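PDB 3NI7: bacterial regulatory proteins, TetR family from Nitrosomonas europaea, which probably binds DNA through a helix-turn-helix motif and regulates transcription. Local coordinates for residues A[9-14]-A[35-40]; A[46-51]-A[55-60]; A[153-158]-A[176-181]. One frame throughout, in Å; residues are numbered along the deposited sequence.

Interaction 1 of 3, residues A[9-14]-A[35-40]; sequences RDAIVD and ARLAVS
The carbonyl oxygen of Ala-11 accepts a hydrogen bond from the Thr-15 hydroxyl one turn on, and CD1 of Leu-37 packs against the same oxygen at 4.2 Å. The contact sets the first helix of the TetR-type domain against the predicted helix-turn-helix motif, where helix 30-36 ends and the turn begins. Helix 30-36 closes in a Schellman motif: Ala-38 has a positive phi of 58°, with bonds back into the last turn. Beyond it Ser-40 is the N-cap of helix 41-47, its OG bonded to the backbone N of Glu-43. Leu-37, the residue before Ala-38, points its CB toward 9-14. No hydrogen bond crosses between the segments; they meet by van der Waals packing of the Leu-37 methyls. With chi2 at 150°, CD1 of Leu-37 is extended away from its CA and reaches the helix backbone, 4.2 Å from the CA of Ile-12. Ile-12 turns its CB away from Leu-37, and its side chain also packs on Ile-44, Tyr-47 and Leu-54. The two methyls of Leu-37 divide the work: CD1 also lies 4.4 Å from CG1 of Ile-12, while CD2 stands 4.4 Å from CB of Ala-11.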
ATOM      1  N   ARG A   9     -25.765  14.157 -11.873  1.00 90.02           N
ATOM      2  CA  ARG A   9     -24.470  13.486 -11.817  1.00 87.44           C
ATOM      3  C   ARG A   9     -24.490  12.399 -10.729  1.00 86.22           C
ATOM      4  O   ARG A   9     -24.045  11.266 -10.948  1.00 83.89           O
ATOM      5  CB  ARG A   9     -23.341  14.463 -11.531  1.00 89.07           C
ATOM      6  CG  ARG A   9     -21.920  13.818 -11.649  1.00 88.85           C
ATOM      7  CD  ARG A   9     -20.747  14.824 -11.442  1.00 92.54           C
ATOM      8  NE  ARG A   9     -20.605  15.721 -12.583  1.00 95.53           N
ATOM      9  N   ASP A  10     -25.022  12.765  -9.566  1.00 87.47           N
ATOM     10  CA  ASP A  10     -25.044  11.897  -8.406  1.00 87.31           C
ATOM     11  C   ASP A  10     -25.901  10.639  -8.603  1.00 85.76           C
ATOM     12  O   ASP A  10     -25.532   9.523  -8.131  1.00 84.52           O
ATOM     13  CB  ASP A  10     -25.555  12.683  -7.210  1.00 91.13           C
ATOM     14  CG  ASP A  10     -24.601  13.802  -6.783  1.00 95.51           C
ATOM     15  OD1 ASP A  10     -23.486  13.948  -7.369  1.00 97.92           O
ATOM     16  OD2 ASP A  10     -24.947  14.543  -5.829  1.00100.96           O
ATOM     17  N   ALA A  11     -27.049  10.834  -9.276  1.00 85.41           N
ATOM     18  CA  ALA A  11     -27.952   9.749  -9.602  1.00 84.18           C
ATOM     19  C   ALA A  11     -27.280   8.732 -10.528  1.00 80.83           C
ATOM     20  O   ALA A  11     -27.512   7.519 -10.428  1.00 80.55           O
ATOM     21  CB  ALA A  11     -29.151  10.282 -10.201  1.00 85.76           C
ATOM     22  N   ILE A  12     -26.417   9.228 -11.398  1.00 79.04           N
ATOM     23  CA  ILE A  12     -25.626   8.345 -12.248  1.00 77.41           C
ATOM     24  C   ILE A  12     -24.738   7.500 -11.347  1.00 76.78           C
ATOM     25  O   ILE A  12     -24.786   6.286 -11.373  1.00 76.91           O
ATOM     26  CB  ILE A  12     -24.760   9.140 -13.307  1.00 77.13           C
ATOM     27  CG1 ILE A  12     -25.654   9.854 -14.313  1.00 78.72           C
ATOM     28  CG2 ILE A  12     -23.796   8.223 -14.058  1.00 74.02           C
ATOM     29  CD1 ILE A  12     -25.007  11.122 -14.873  1.00 79.94           C
ATOM     30  N   VAL A  13     -23.945   8.147 -10.517  1.00 77.25           N
ATOM     31  CA  VAL A  13     -23.020   7.411  -9.675  1.00 77.51           C
ATOM     32  C   VAL A  13     -23.768   6.379  -8.846  1.00 78.24           C
ATOM     33  O   VAL A  13     -23.432   5.193  -8.871  1.00 78.26           O
ATOM     34  CB  VAL A  13     -22.215   8.329  -8.742  1.00 79.06           C
ATOM     35  CG1 VAL A  13     -21.392   7.504  -7.848  1.00 79.27           C
ATOM     36  CG2 VAL A  13     -21.294   9.248  -9.542  1.00 78.73           C
ATOM     37  N   ASP A  14     -24.811   6.822  -8.156  1.00 79.66           N
ATOM     38  CA  ASP A  14     -25.616   5.891  -7.364  1.00 81.19           C
ATOM     39  C   ASP A  14     -25.989   4.716  -8.212  1.00 80.54           C
ATOM     40  O   ASP A  14     -25.857   3.573  -7.791  1.00 81.71           O
ATOM     41  CB  ASP A  14     -26.890   6.548  -6.871  1.00 83.53           C
ATOM     42  CG  ASP A  14     -26.621   7.642  -5.880  1.00 86.98           C
ATOM     43  OD1 ASP A  14     -25.478   7.759  -5.393  1.00 88.17           O
ATOM     44  OD2 ASP A  14     -27.542   8.420  -5.589  1.00 92.43           O
ATOM     45  N   ALA A  35     -30.129   2.709 -19.127  1.00 90.74           N
ATOM     46  CA  ALA A  35     -31.314   1.882 -19.193  1.00 94.45           C
ATOM     47  C   ALA A  35     -31.926   1.962 -17.800  1.00 95.24           C
ATOM     48  O   ALA A  35     -33.080   2.370 -17.692  1.00 98.24           O
ATOM     49  CB  ALA A  35     -30.963   0.468 -19.592  1.00 95.57           C
ATOM     50  N   ARG A  36     -31.136   1.764 -16.771  1.00 92.26           N
ATOM     51  CA  ARG A  36     -31.612   1.811 -15.433  1.00 92.98           C
ATOM     52  C   ARG A  36     -32.235   3.116 -15.074  1.00 93.20           C
ATOM     53  O   ARG A  36     -33.133   3.164 -14.286  1.00 97.16           O
ATOM     54  CB  ARG A  36     -30.439   1.630 -14.522  1.00 90.86           C
ATOM     55  CG  ARG A  36     -30.626   0.569 -13.507  1.00 93.93           C
ATOM     56  CD  ARG A  36     -30.744   1.144 -12.169  1.00 97.35           C
ATOM     57  NE  ARG A  36     -30.425   0.082 -11.255  1.00101.82           N
ATOM     58  CZ  ARG A  36     -30.071   0.223  -9.996  1.00102.07           C
ATOM     59  NH1 ARG A  36     -29.977   1.419  -9.447  1.00101.77           N
ATOM     60  NH2 ARG A  36     -29.836  -0.866  -9.305  1.00104.13           N
ATOM     61  N   LEU A  37     -31.716   4.207 -15.566  1.00 90.46           N
ATOM     62  CA  LEU A  37     -32.281   5.473 -15.179  1.00 91.42           C
ATOM     63  C   LEU A  37     -33.384   5.919 -16.074  1.00 96.13           C
ATOM     64  O   LEU A  37     -33.903   7.042 -15.873  1.00 98.08           O
ATOM     65  CB  LEU A  37     -31.208   6.511 -15.260  1.00 88.74           C
ATOM     66  CG  LEU A  37     -30.454   6.687 -13.976  1.00 85.32           C
ATOM     67  CD1 LEU A  37     -29.068   7.102 -14.326  1.00 81.46           C
ATOM     68  CD2 LEU A  37     -31.224   7.731 -13.172  1.00 85.82           C
ATOM     69  N   ALA A  38     -33.694   5.089 -17.094  1.00 98.23           N
ATOM     70  CA  ALA A  38     -34.666   5.410 -18.140  1.00102.22           C
ATOM     71  C   ALA A  38     -34.265   6.707 -18.860  1.00101.90           C
ATOM     72  O   ALA A  38     -35.119   7.558 -19.105  1.00105.77           O
ATOM     73  CB  ALA A  38     -36.065   5.533 -17.553  1.00106.43           C
ATOM     74  N   VAL A  39     -32.978   6.862 -19.190  1.00 98.23           N
ATOM     75  CA  VAL A  39     -32.523   7.956 -20.084  1.00 98.42           C
ATOM     76  C   VAL A  39     -31.606   7.425 -21.188  1.00 97.95           C
ATOM     77  O   VAL A  39     -31.211   6.249 -21.168  1.00 97.51           O
ATOM     78  CB  VAL A  39     -31.746   9.040 -19.329  1.00 95.68           C
ATOM     79  CG1 VAL A  39     -32.608   9.656 -18.249  1.00 97.02           C
ATOM     80  CG2 VAL A  39     -30.427   8.470 -18.772  1.00 91.50           C
ATOM     81  N   SER A  40     -31.267   8.298 -22.143  1.00 99.22           N
ATOM     82  CA  SER A  40     -30.447   7.921 -23.305  1.00 99.91           C
ATOM     83  C   SER A  40     -28.962   7.930 -22.997  1.00 96.21           C
ATOM     84  O   SER A  40     -28.476   8.813 -22.304  1.00 94.59           O
ATOM     85  CB  SER A  40     -30.643   8.943 -24.374  1.00103.36           C
ATOM     86  OG  SER A  40     -30.227  10.160 -23.823  1.00101.82           O
TER

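Interaction 2 of 3, residues A[46-51]-A[55-60]; sequences LYFREK and IDAWFD
Phe-48 meets Ala-57 through the outer end of its ring, just past helix 41-47 of the predicted helix-turn-helix. Its CB is directed at 55-60, and a chi1 of -58° sets CG anti to the carbonyl carbon and beside the backbone N. From CG the ring divides. On one side CD1 and CE1 pack on CG2 of Ile-12; on the other CE2 approaches CB of Ala-57 to 4.0 Å. CZ, at the tip, is 4.2 Å from that same CB and also meets CG of Arg-9. The Ala-57 methyl thus comes obliquely upon the CE2-CZ bond. A second point of contact lies where the chain enters helix 51-69. There Lys-51 O is 3.6 Å from Ile-55 N, with no hydrogen bond assigned, and 4.1 Å from CG1 of Ile-55. The Lys-51 side chain leads away instead: NZ bonds to the backbone O of Trp-25, and the charge makes a cation-pi contact with that residue's ring. Phe-48 consequently sits as an apolar wedge between helix 7-22, represented by Arg-9, Ile-12 and Val-13, and helix 51-69, whose Ile-55, Trp-58 and Phe-59 in turn pack on helix 99-108.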
ATOM      1  N   LEU A  46     -22.914  13.009 -21.447  1.00 85.65           N
ATOM      2  CA  LEU A  46     -22.673  14.409 -21.105  1.00 87.08           C
ATOM      3  C   LEU A  46     -21.825  14.470 -19.819  1.00 85.94           C
ATOM      4  O   LEU A  46     -20.859  15.216 -19.719  1.00 87.71           O
ATOM      5  CB  LEU A  46     -23.976  15.153 -20.874  1.00 87.39           C
ATOM      6  CG  LEU A  46     -24.789  15.647 -22.087  1.00 92.54           C
ATOM      7  CD1 LEU A  46     -26.212  16.020 -21.651  1.00 93.86           C
ATOM      8  CD2 LEU A  46     -24.175  16.833 -22.870  1.00 93.90           C
ATOM      9  N   TYR A  47     -22.198  13.645 -18.838  1.00 83.47           N
ATOM     10  CA  TYR A  47     -21.561  13.629 -17.537  1.00 82.08           C
ATOM     11  C   TYR A  47     -20.361  12.740 -17.507  1.00 81.97           C
ATOM     12  O   TYR A  47     -19.348  13.117 -17.006  1.00 83.76           O
ATOM     13  CB  TYR A  47     -22.537  13.145 -16.484  1.00 80.03           C
ATOM     14  CG  TYR A  47     -23.687  14.071 -16.378  1.00 80.49           C
ATOM     15  CD1 TYR A  47     -23.622  15.190 -15.565  1.00 81.75           C
ATOM     16  CD2 TYR A  47     -24.804  13.871 -17.118  1.00 81.00           C
ATOM     17  CE1 TYR A  47     -24.650  16.077 -15.475  1.00 84.30           C
ATOM     18  CE2 TYR A  47     -25.859  14.733 -17.021  1.00 85.02           C
ATOM     19  CZ  TYR A  47     -25.768  15.858 -16.194  1.00 86.86           C
ATOM     20  OH  TYR A  47     -26.787  16.791 -16.093  1.00 92.47           O
ATOM     21  N   PHE A  48     -20.487  11.536 -18.006  1.00 81.68           N
ATOM     22  CA  PHE A  48     -19.388  10.573 -17.975  1.00 82.66           C
ATOM     23  C   PHE A  48     -19.145   9.974 -19.355  1.00 85.45           C
ATOM     24  O   PHE A  48     -20.019   9.300 -19.916  1.00 85.57           O
ATOM     25  CB  PHE A  48     -19.678   9.447 -16.955  1.00 80.37           C
ATOM     26  CG  PHE A  48     -19.901   9.953 -15.553  1.00 78.30           C
ATOM     27  CD1 PHE A  48     -21.161  10.199 -15.089  1.00 76.86           C
ATOM     28  CD2 PHE A  48     -18.832  10.252 -14.734  1.00 78.56           C
ATOM     29  CE1 PHE A  48     -21.350  10.713 -13.816  1.00 77.10           C
ATOM     30  CE2 PHE A  48     -19.019  10.788 -13.489  1.00 77.49           C
ATOM     31  CZ  PHE A  48     -20.277  11.015 -13.023  1.00 76.58           C
ATOM     32  N   ARG A  49     -17.969  10.214 -19.908  1.00 89.02           N
ATOM     33  CA  ARG A  49     -17.609   9.623 -21.193  1.00 92.71           C
ATOM     34  C   ARG A  49     -16.923   8.258 -21.054  1.00 93.96           C
ATOM     35  O   ARG A  49     -16.840   7.514 -22.026  1.00 96.17           O
ATOM     36  CB  ARG A  49     -16.724  10.608 -21.969  1.00 97.57           C
ATOM     37  CG  ARG A  49     -17.461  11.918 -22.250  1.00 98.22           C
ATOM     38  CD  ARG A  49     -16.662  12.849 -23.001  1.00103.63           C
ATOM     39  NE  ARG A  49     -16.637  12.483 -24.412  1.00110.52           N
ATOM     40  CZ  ARG A  49     -15.597  11.948 -25.052  1.00116.79           C
ATOM     41  NH1 ARG A  49     -14.465  11.670 -24.410  1.00119.16           N
ATOM     42  NH2 ARG A  49     -15.687  11.694 -26.357  1.00122.38           N
ATOM     43  N   GLU A  50     -16.459   7.932 -19.837  1.00 93.12           N
ATOM     44  CA  GLU A  50     -15.698   6.688 -19.543  1.00 94.71           C
ATOM     45  C   GLU A  50     -16.046   6.125 -18.181  1.00 91.03           C
ATOM     46  O   GLU A  50     -16.455   6.854 -17.296  1.00 89.22           O
ATOM     47  CB  GLU A  50     -14.192   6.952 -19.540  1.00 99.48           C
ATOM     48  CG  GLU A  50     -13.486   6.902 -20.886  1.00106.25           C
ATOM     49  CD  GLU A  50     -11.957   7.088 -20.749  1.00114.41           C
ATOM     50  OE1 GLU A  50     -11.379   6.702 -19.708  1.00115.83           O
ATOM     51  OE2 GLU A  50     -11.320   7.624 -21.677  1.00120.92           O
ATOM     52  N   LYS A  51     -15.833   4.830 -18.017  1.00111.20           N
ATOM     53  CA  LYS A  51     -16.127   4.132 -16.772  1.00108.10           C
ATOM     54  C   LYS A  51     -15.201   4.625 -15.621  1.00104.62           C
ATOM     55  O   LYS A  51     -15.634   4.870 -14.481  1.00101.07           O
ATOM     56  CB  LYS A  51     -15.976   2.629 -17.032  1.00111.32           C
ATOM     57  CG  LYS A  51     -16.928   1.733 -16.265  1.00110.28           C
ATOM     58  CD  LYS A  51     -16.798   0.279 -16.745  1.00113.25           C
ATOM     59  CE  LYS A  51     -16.999  -0.718 -15.592  1.00112.33           C
ATOM     60  NZ  LYS A  51     -17.031  -2.135 -16.051  1.00116.05           N
ATOM     61  N   ILE A  55     -15.263   6.214 -11.130  1.00 88.10           N
ATOM     62  CA  ILE A  55     -14.426   5.922 -10.010  1.00 85.83           C
ATOM     63  C   ILE A  55     -14.015   7.245  -9.379  1.00 84.69           C
ATOM     64  O   ILE A  55     -14.182   7.461  -8.149  1.00 82.84           O
ATOM     65  CB  ILE A  55     -13.199   5.086 -10.396  1.00 87.10           C
ATOM     66  CG1 ILE A  55     -13.654   3.806 -11.108  1.00 88.68           C
ATOM     67  CG2 ILE A  55     -12.344   4.751  -9.099  1.00 84.78           C
ATOM     68  CD1 ILE A  55     -12.592   2.775 -11.318  1.00 90.37           C
ATOM     69  N   ASP A  56     -13.514   8.145 -10.215  1.00 85.92           N
ATOM     70  CA  ASP A  56     -13.225   9.491  -9.748  1.00 85.62           C
ATOM     71  C   ASP A  56     -14.359  10.069  -8.914  1.00 83.81           C
ATOM     72  O   ASP A  56     -14.122  10.416  -7.736  1.00 81.62           O
ATOM     73  CB  ASP A  56     -12.921  10.437 -10.905  1.00 88.16           C
ATOM     74  CG  ASP A  56     -11.460  10.710 -11.027  1.00 92.38           C
ATOM     75  OD1 ASP A  56     -10.762  10.405 -10.022  1.00 94.03           O
ATOM     76  OD2 ASP A  56     -11.001  11.234 -12.095  1.00 99.75           O
ATOM     77  N   ALA A  57     -15.567  10.158  -9.512  1.00 83.80           N
ATOM     78  CA  ALA A  57     -16.719  10.736  -8.793  1.00 83.37           C
ATOM     79  C   ALA A  57     -17.006  10.025  -7.433  1.00 81.94           C
ATOM     80  O   ALA A  57     -17.395  10.666  -6.435  1.00 81.21           O
ATOM     81  CB  ALA A  57     -17.889  10.724  -9.619  1.00 84.52           C
ATOM     82  N   TRP A  58     -16.770   8.719  -7.395  1.00 81.63           N
ATOM     83  CA  TRP A  58     -17.009   7.955  -6.190  1.00 81.70           C
ATOM     84  C   TRP A  58     -16.045   8.401  -5.064  1.00 80.61           C
ATOM     85  O   TRP A  58     -16.440   8.621  -3.902  1.00 79.79           O
ATOM     86  CB  TRP A  58     -16.798   6.461  -6.474  1.00 82.42           C
ATOM     87  CG  TRP A  58     -17.196   5.560  -5.365  1.00 81.96           C
ATOM     88  CD1 TRP A  58     -16.417   4.672  -4.732  1.00 82.35           C
ATOM     89  CD2 TRP A  58     -18.490   5.456  -4.775  1.00 82.81           C
ATOM     90  NE1 TRP A  58     -17.142   3.994  -3.779  1.00 82.85           N
ATOM     91  CE2 TRP A  58     -18.417   4.478  -3.788  1.00 82.10           C
ATOM     92  CE3 TRP A  58     -19.710   6.094  -5.006  1.00 84.94           C
ATOM     93  CZ2 TRP A  58     -19.486   4.133  -3.023  1.00 85.19           C
ATOM     94  CZ3 TRP A  58     -20.776   5.756  -4.250  1.00 86.25           C
ATOM     95  CH2 TRP A  58     -20.666   4.787  -3.262  1.00 88.04           C
ATOM     96  N   PHE A  59     -14.772   8.490  -5.425  1.00 80.33           N
ATOM     97  CA  PHE A  59     -13.762   8.900  -4.478  1.00 79.33           C
ATOM     98  C   PHE A  59     -13.875  10.390  -4.166  1.00 80.39           C
ATOM     99  O   PHE A  59     -13.557  10.810  -3.085  1.00 80.61           O
ATOM    100  CB  PHE A  59     -12.392   8.508  -4.985  1.00 79.02           C
ATOM    101  CG  PHE A  59     -12.131   7.046  -4.856  1.00 79.15           C
ATOM    102  CD1 PHE A  59     -12.431   6.167  -5.856  1.00 83.27           C
ATOM    103  CD2 PHE A  59     -11.603   6.541  -3.723  1.00 78.34           C
ATOM    104  CE1 PHE A  59     -12.191   4.787  -5.716  1.00 83.30           C
ATOM    105  CE2 PHE A  59     -11.379   5.173  -3.589  1.00 80.02           C
ATOM    106  CZ  PHE A  59     -11.685   4.309  -4.608  1.00 81.01           C
ATOM    107  N   ASP A  60     -14.395  11.193  -5.071  1.00 82.51           N
ATOM    108  CA  ASP A  60     -14.642  12.582  -4.715  1.00 83.96           C
ATOM    109  C   ASP A  60     -15.791  12.698  -3.763  1.00 84.19           C
ATOM    110  O   ASP A  60     -15.859  13.627  -2.959  1.00 85.23           O
ATOM    111  CB  ASP A  60     -14.897  13.414  -5.938  1.00 85.77           C
ATOM    112  CG  ASP A  60     -13.629  13.888  -6.543  1.00 89.94           C
ATOM    113  OD1 ASP A  60     -12.633  14.047  -5.745  1.00 94.25           O
ATOM    114  OD2 ASP A  60     -13.599  14.107  -7.777  1.00 95.55           O
TER

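Interaction 3 of 3, residues A[153-158]-A[176-181]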
ATOM      1  N   THR A 153       1.284   8.041   5.500  1.00 80.74           N
ATOM      2  CA  THR A 153       0.879   7.478   4.227  1.00 81.96           C
ATOM      3  C   THR A 153       0.784   5.988   4.366  1.00 82.81           C
ATOM      4  O   THR A 153      -0.209   5.380   3.943  1.00 81.68           O
ATOM      5  CB  THR A 153       1.854   7.794   3.045  1.00 85.04           C
ATOM      6  OG1 THR A 153       1.876   9.207   2.814  1.00 84.76           O
ATOM      7  CG2 THR A 153       1.369   7.128   1.790  1.00 84.35           C
ATOM      8  N   THR A 154       1.825   5.400   4.948  1.00 85.11           N
ATOM      9  CA  THR A 154       1.895   3.967   5.018  1.00 86.88           C
ATOM     10  C   THR A 154       0.724   3.487   5.808  1.00 84.18           C
ATOM     11  O   THR A 154       0.177   2.443   5.528  1.00 84.30           O
ATOM     12  CB  THR A 154       3.163   3.524   5.647  1.00 90.52           C
ATOM     13  OG1 THR A 154       4.250   3.924   4.785  1.00 95.14           O
ATOM     14  CG2 THR A 154       3.160   2.003   5.827  1.00 93.14           C
ATOM     15  N   ILE A 155       0.305   4.280   6.779  1.00 82.45           N
ATOM     16  CA  ILE A 155      -0.840   3.881   7.598  1.00 81.47           C
ATOM     17  C   ILE A 155      -2.130   4.004   6.828  1.00 79.68           C
ATOM     18  O   ILE A 155      -3.024   3.146   6.907  1.00 79.30           O
ATOM     19  CB  ILE A 155      -0.942   4.672   8.942  1.00 80.86           C
ATOM     20  CG1 ILE A 155       0.236   4.300   9.893  1.00 83.17           C
ATOM     21  CG2 ILE A 155      -2.247   4.338   9.645  1.00 78.67           C
ATOM     22  CD1 ILE A 155       0.567   5.349  11.009  1.00 81.99           C
ATOM     23  N   TYR A 156      -2.250   5.081   6.080  1.00 79.30           N
ATOM     24  CA  TYR A 156      -3.513   5.314   5.376  1.00 78.32           C
ATOM     25  C   TYR A 156      -3.695   4.268   4.288  1.00 78.81           C
ATOM     26  O   TYR A 156      -4.699   3.599   4.216  1.00 77.79           O
ATOM     27  CB  TYR A 156      -3.572   6.715   4.914  1.00 77.53           C
ATOM     28  CG  TYR A 156      -4.595   7.025   3.909  1.00 80.19           C
ATOM     29  CD1 TYR A 156      -5.897   7.390   4.256  1.00 81.20           C
ATOM     30  CD2 TYR A 156      -4.235   7.066   2.565  1.00 86.62           C
ATOM     31  CE1 TYR A 156      -6.841   7.729   3.256  1.00 82.28           C
ATOM     32  CE2 TYR A 156      -5.149   7.383   1.576  1.00 86.92           C
ATOM     33  CZ  TYR A 156      -6.431   7.716   1.919  1.00 86.37           C
ATOM     34  OH  TYR A 156      -7.219   8.046   0.840  1.00 90.83           O
ATOM     35  N   LEU A 157      -2.647   3.999   3.563  1.00 81.45           N
ATOM     36  CA  LEU A 157      -2.667   2.858   2.675  1.00 84.35           C
ATOM     37  C   LEU A 157      -3.059   1.549   3.349  1.00 86.18           C
ATOM     38  O   LEU A 157      -3.974   0.877   2.913  1.00 85.87           O
ATOM     39  CB  LEU A 157      -1.298   2.688   2.017  1.00 87.56           C
ATOM     40  CG  LEU A 157      -1.089   3.738   0.933  1.00 87.15           C
ATOM     41  CD1 LEU A 157       0.106   3.429   0.103  1.00 91.12           C
ATOM     42  CD2 LEU A 157      -2.258   3.736   0.080  1.00 84.75           C
HETATM   43  N   MSE A 158      -2.350   1.169   4.403  1.00 88.74           N
HETATM   44  CA  MSE A 158      -2.566  -0.157   4.994  1.00 92.02           C
HETATM   45  C   MSE A 158      -3.967  -0.311   5.535  1.00 89.35           C
HETATM   46  O   MSE A 158      -4.647  -1.315   5.281  1.00 90.18           O
HETATM   47  CB  MSE A 158      -1.634  -0.392   6.133  1.00 94.66           C
HETATM   48  CG  MSE A 158      -0.412  -1.197   5.827  1.00105.29           C
HETATM   49 SE   MSE A 158       0.371  -1.556   7.682  1.00127.44          SE
HETATM   50  CE  MSE A 158       1.784  -2.868   7.159  1.00129.51           C
ATOM     51  N   GLN A 176     -10.448   0.191  15.106  1.00 89.11           N
ATOM     52  CA  GLN A 176      -9.425  -0.140  16.109  1.00 90.12           C
ATOM     53  C   GLN A 176      -8.036  -0.211  15.510  1.00 88.20           C
ATOM     54  O   GLN A 176      -7.103   0.355  16.071  1.00 88.04           O
ATOM     55  CB  GLN A 176      -9.742  -1.457  16.769  1.00 95.63           C
ATOM     56  CG  GLN A 176      -9.079  -1.601  18.140  1.00100.77           C
ATOM     57  CD  GLN A 176      -9.495  -2.845  18.836  1.00104.60           C
ATOM     58  OE1 GLN A 176      -8.996  -3.132  19.876  1.00107.65           O
ATOM     59  NE2 GLN A 176     -10.438  -3.588  18.246  1.00109.90           N
ATOM     60  N   PHE A 177      -7.914  -0.862  14.355  1.00 87.18           N
ATOM     61  CA  PHE A 177      -6.621  -0.985  13.654  1.00 86.11           C
ATOM     62  C   PHE A 177      -5.996   0.373  13.404  1.00 83.28           C
ATOM     63  O   PHE A 177      -4.829   0.583  13.686  1.00 83.67           O
ATOM     64  CB  PHE A 177      -6.789  -1.753  12.345  1.00 86.46           C
ATOM     65  CG  PHE A 177      -5.590  -1.718  11.465  1.00 87.31           C
ATOM     66  CD1 PHE A 177      -5.398  -0.667  10.558  1.00 87.27           C
ATOM     67  CD2 PHE A 177      -4.677  -2.751  11.485  1.00 90.76           C
ATOM     68  CE1 PHE A 177      -4.278  -0.651   9.720  1.00 88.24           C
ATOM     69  CE2 PHE A 177      -3.560  -2.742  10.640  1.00 92.26           C
ATOM     70  CZ  PHE A 177      -3.358  -1.703   9.764  1.00 90.65           C
ATOM     71  N   LEU A 178      -6.791   1.293  12.888  1.00 81.25           N
ATOM     72  CA  LEU A 178      -6.328   2.640  12.593  1.00 79.34           C
ATOM     73  C   LEU A 178      -5.950   3.394  13.838  1.00 79.83           C
ATOM     74  O   LEU A 178      -4.959   4.107  13.878  1.00 78.62           O
ATOM     75  CB  LEU A 178      -7.437   3.424  11.908  1.00 78.00           C
ATOM     76  CG  LEU A 178      -7.066   4.842  11.456  1.00 76.26           C
ATOM     77  CD1 LEU A 178      -6.195   4.704  10.283  1.00 72.41           C
ATOM     78  CD2 LEU A 178      -8.274   5.711  11.176  1.00 74.96           C
ATOM     79  N   LYS A 179      -6.792   3.258  14.846  1.00 81.97           N
ATOM     80  CA  LYS A 179      -6.555   3.914  16.122  1.00 83.75           C
ATOM     81  C   LYS A 179      -5.216   3.499  16.710  1.00 84.55           C
ATOM     82  O   LYS A 179      -4.441   4.300  17.212  1.00 84.77           O
ATOM     83  CB  LYS A 179      -7.665   3.586  17.121  1.00 86.14           C
ATOM     84  CG  LYS A 179      -7.599   4.484  18.400  1.00 88.71           C
ATOM     85  CD  LYS A 179      -7.535   6.001  17.946  1.00 93.76           C
ATOM     86  N   ARG A 180      -4.939   2.226  16.652  1.00 85.74           N
ATOM     87  CA  ARG A 180      -3.718   1.770  17.238  1.00 87.72           C
ATOM     88  C   ARG A 180      -2.503   2.253  16.523  1.00 86.66           C
ATOM     89  O   ARG A 180      -1.614   2.824  17.132  1.00 88.01           O
ATOM     90  CB  ARG A 180      -3.725   0.260  17.312  1.00 89.73           C
ATOM     91  CG  ARG A 180      -4.448  -0.182  18.512  1.00 92.32           C
ATOM     92  CD  ARG A 180      -4.987  -1.570  18.403  1.00 96.43           C
ATOM     93  NE  ARG A 180      -5.800  -1.820  19.599  1.00 99.39           N
ATOM     94  CZ  ARG A 180      -6.005  -2.992  20.178  1.00103.17           C
ATOM     95  NH1 ARG A 180      -5.502  -4.056  19.672  1.00109.95           N
ATOM     96  NH2 ARG A 180      -6.704  -3.118  21.296  1.00101.20           N
ATOM     97  N   HIS A 181      -2.466   2.077  15.225  1.00 84.91           N
ATOM     98  CA  HIS A 181      -1.276   2.472  14.498  1.00 84.83           C
ATOM     99  C   HIS A 181      -1.034   3.973  14.603  1.00 83.50           C
ATOM    100  O   HIS A 181       0.113   4.425  14.655  1.00 84.26           O
ATOM    101  CB  HIS A 181      -1.354   2.016  13.055  1.00 84.27           C
ATOM    102  CG  HIS A 181      -1.174   0.547  12.897  1.00 88.10           C
ATOM    103  ND1 HIS A 181      -2.185  -0.358  13.137  1.00 91.46           N
ATOM    104  CD2 HIS A 181      -0.086  -0.184  12.565  1.00 92.85           C
ATOM    105  CE1 HIS A 181      -1.731  -1.588  12.946  1.00 94.95           C
ATOM    106  NE2 HIS A 181      -0.455  -1.513  12.612  1.00 96.30           N
TER
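Ile-155 fits between Leu-178 and His-181 where helices 149-164 and 172-187 run antiparallel, their local axes 10.5 Å apart and at 169° between N-to-C directions. The isoleucine splits its branches. CG2, anti to the backbone N, meets CD1 of Leu-178 at 4.0 Å, whereas CG1 carries CD1 to within 3.8 Å of the backbone O of His-181. The CB of Leu-178 points neither at 153-158 nor away from it; chi1 of -176° puts CG anti to the backbone N, and the end of the chain then comes nearer, crossing Ile-155 at about a right angle. One turn along, CB of Met-158, a selenomethionine, lies 4.2 Å from CZ of Phe-177, and its SE is obliquely placed 5.4 Å from the centroid of the His-181 ring. That imidazole is fixed within its own helix: ND1 donates to Phe-177 O at 2.9 Å and 169°, with the oxygen in the ring plane. The backbone N of His-181 reaches the same oxygen from the opposite face of the carbonyl plane, and ND1 sits 3.6 Å above the Phe-177 ring, over its centre. Leu-157 packs on Leu-157 of the second subunit, and His-181 on its Gln-118, as befits the dimer interface of TetR regulators. No hydrogen bond links the two segments, which implies cohesion by apolar packing, with the polar bond of His-181 spent on holding its ring in place.

How the interactions relate
From the N terminus, interaction 1 closes a loop of 20 residues, bringing the end of helix 30-36 back to helix 7-22. Interaction 2 then spans only three residues, all in the first turn of helix 51-69, as helix 41-47 gives way to it, and interaction 3 closes the antiparallel hairpin of the last two helices, with 17 residues between its segments. All three are in series; none nests within or crosses another. Interactions 1 and 2 share one small domain: their centres are 12 Å apart and they touch through Ile-12 and Phe-48. Interaction 3 lies on the other side of the chain's centre, its nearest atoms about 7 Å from those of interaction 2 and about 17 Å from those of interaction 1.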